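Side-chain contact in protein-tyrosine-phosphatase PTP1 (Arabidopsis thaliana, PDB 6KRW), which removes phosphate from phosphotyrosine in proteins, including the MAP kinase MPK6, and together with MKP1 represses salicylic acid and camalexin biosynthesis in plant defence: residues K221-Y224 and Q225-P228. Sequence-based numbering, arbitrary orientation.
Sequences KRLY and QVPP
Val226 N donates a backbone hydrogen bond to Leu223 O at 3.1 Å. It is nearly straight at the hydrogen (164°). The side chains of Leu223 and Val226 lie side by side and point the same way, with Leu223 CD2 4.1 Å from Val226 CG2. Val226 places CG2 beside its own backbone N, and this branch also lies 3.8 Å from Leu223 O. Gln225 is poorly ordered, so the place of its amide is less certain. As modelled, its side chain reaches back along the chain and bends at chi2 (-68°), and NE2 lies 4.1 Å from Tyr224 CB. In this position a water accepts from Gln225 NE2 and donates to Lys221 O, 2.7 Å from each. The same water lies at the edge of the Tyr224 ring, in its plane. Residues 223-226 form a type I beta turn. It leads the chain out of helix 214-223 into the loop before strand 233-236, the central-sheet strand that precedes the catalytic Cys237. Leu223 is buried against Ile131 and Val133 of strand 131-134 and Tyr247 and His251 of helix 242-259. Glu298 hydrogen-bonds Tyr224 OH and forms a salt bridge with Lys221 NZ.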
ATOM      1  N   LYS A 221       1.831   3.217  13.012  1.00 29.15           N
ATOM      2  CA  LYS A 221       2.523   3.055  14.310  1.00 35.33           C
ATOM      3  C   LYS A 221       2.994   1.607  14.485  1.00 38.26           C
ATOM      4  O   LYS A 221       4.128   1.407  14.992  1.00 40.93           O
ATOM      5  CB  LYS A 221       1.590   3.464  15.438  1.00 35.68           C
ATOM      6  CG  LYS A 221       1.295   4.950  15.493  1.00 32.52           C
ATOM      7  CD  LYS A 221       0.292   5.303  16.579  1.00 42.60           C
ATOM      8  CE  LYS A 221      -0.148   6.755  16.522  1.00 41.15           C
ATOM      9  NZ  LYS A 221       0.972   7.689  16.792  1.00 39.71           N
ATOM     10  N   ARG A 222       2.190   0.637  14.057  1.00 31.77           N
ATOM     11  CA  ARG A 222       2.597  -0.790  14.185  1.00 39.54           C
ATOM     12  C   ARG A 222       3.750  -1.111  13.229  1.00 35.45           C
ATOM     13  O   ARG A 222       4.525  -2.022  13.502  1.00 40.50           O
ATOM     14  CB  ARG A 222       1.397  -1.699  13.938  1.00 37.43           C
ATOM     15  CG  ARG A 222       0.360  -1.615  15.049  1.00 41.94           C
ATOM     16  CD  ARG A 222      -0.841  -2.499  14.783  1.00 43.85           C
ATOM     17  NE  ARG A 222      -1.765  -2.430  15.922  1.00 55.32           N
ATOM     18  CZ  ARG A 222      -1.603  -3.057  17.067  1.00 66.78           C
ATOM     19  NH1 ARG A 222      -2.498  -2.899  18.037  1.00 66.38           N
ATOM     20  NH2 ARG A 222      -0.547  -3.833  17.238  1.00 60.78           N
ATOM     21  N   LEU A 223       3.878  -0.348  12.144  1.00 35.00           N
ATOM     22  CA  LEU A 223       4.906  -0.662  11.119  1.00 31.74           C
ATOM     23  C   LEU A 223       6.174   0.166  11.319  1.00 32.37           C
ATOM     24  O   LEU A 223       7.163  -0.133  10.619  1.00 33.81           O
ATOM     25  CB  LEU A 223       4.314  -0.446   9.727  1.00 33.65           C
ATOM     26  CG  LEU A 223       3.121  -1.335   9.361  1.00 31.67           C
ATOM     27  CD1 LEU A 223       2.736  -1.122   7.898  1.00 30.87           C
ATOM     28  CD2 LEU A 223       3.393  -2.817   9.641  1.00 35.68           C
ATOM     29  N   TYR A 224       6.187   1.140  12.228  1.00 30.31           N
ATOM     30  CA  TYR A 224       7.434   1.905  12.495  1.00 32.56           C
ATOM     31  C   TYR A 224       8.584   0.945  12.818  1.00 38.35           C
ATOM     32  O   TYR A 224       9.740   1.239  12.416  1.00 48.41           O
ATOM     33  CB  TYR A 224       7.253   2.852  13.679  1.00 37.89           C
ATOM     34  CG  TYR A 224       6.522   4.148  13.415  1.00 32.06           C
ATOM     35  CD1 TYR A 224       6.667   4.854  12.233  1.00 37.33           C
ATOM     36  CD2 TYR A 224       5.725   4.715  14.400  1.00 34.22           C
ATOM     37  CE1 TYR A 224       6.014   6.062  12.029  1.00 33.40           C
ATOM     38  CE2 TYR A 224       5.063   5.917  14.210  1.00 32.64           C
ATOM     39  CZ  TYR A 224       5.211   6.600  13.019  1.00 34.19           C
ATOM     40  OH  TYR A 224       4.563   7.790  12.836  1.00 30.96           O
ATOM     41  N   GLN A 225       8.267  -0.178  13.469  1.00 44.63           N
ATOM     42  CA  GLN A 225       9.266  -1.125  14.036  1.00 67.39           C
ATOM     43  C   GLN A 225       9.821  -2.052  12.950  1.00 43.75           C
ATOM     44  O   GLN A 225      10.839  -2.706  13.206  1.00 49.71           O
ATOM     45  CB  GLN A 225       8.638  -1.969  15.151  1.00 85.63           C
ATOM     46  CG  GLN A 225       7.731  -1.178  16.079  1.00 98.24           C
ATOM     47  CD  GLN A 225       8.497  -0.190  16.923  1.00 94.38           C
ATOM     48  OE1 GLN A 225       9.658  -0.407  17.265  1.00 65.41           O
ATOM     49  NE2 GLN A 225       7.840   0.900  17.290  1.00 88.85           N
ATOM     50  N   VAL A 226       9.183  -2.123  11.783  1.00 35.07           N
ATOM     51  CA  VAL A 226       9.506  -3.170  10.781  1.00 36.51           C
ATOM     52  C   VAL A 226      10.624  -2.634   9.901  1.00 34.34           C
ATOM     53  O   VAL A 226      10.408  -1.692   9.154  1.00 33.70           O
ATOM     54  CB  VAL A 226       8.266  -3.537   9.953  1.00 36.23           C
ATOM     55  CG1 VAL A 226       8.590  -4.617   8.932  1.00 38.82           C
ATOM     56  CG2 VAL A 226       7.099  -3.954  10.844  1.00 40.41           C
ATOM     57  N   PRO A 227      11.835  -3.214   9.946  1.00 34.42           N
ATOM     58  CA  PRO A 227      12.943  -2.705   9.152  1.00 35.70           C
ATOM     59  C   PRO A 227      12.620  -2.762   7.663  1.00 31.06           C
ATOM     60  O   PRO A 227      12.178  -3.791   7.159  1.00 33.36           O
ATOM     61  CB  PRO A 227      14.119  -3.625   9.494  1.00 35.41           C
ATOM     62  CG  PRO A 227      13.736  -4.205  10.823  1.00 35.23           C
ATOM     63  CD  PRO A 227      12.230  -4.352  10.786  1.00 37.36           C
ATOM     64  N   PRO A 228      12.800  -1.651   6.925  1.00 32.17           N
ATOM     65  CA  PRO A 228      12.634  -1.675   5.471  1.00 31.89           C
ATOM     66  C   PRO A 228      13.440  -2.769   4.757  1.00 34.54           C
ATOM     67  O   PRO A 228      12.985  -3.280   3.755  1.00 36.60           O
ATOM     68  CB  PRO A 228      13.118  -0.281   5.070  1.00 33.28           C
ATOM     69  CG  PRO A 228      12.720   0.570   6.245  1.00 34.39           C
ATOM     70  CD  PRO A 228      13.017  -0.285   7.445  1.00 32.76           C
TER
HETATM   71  O   HOH W   1       5.514   2.340  17.146  1.00 81.20           O
HETATM   72  O   HOH W   2       9.782   1.017   9.213  1.00 45.53           O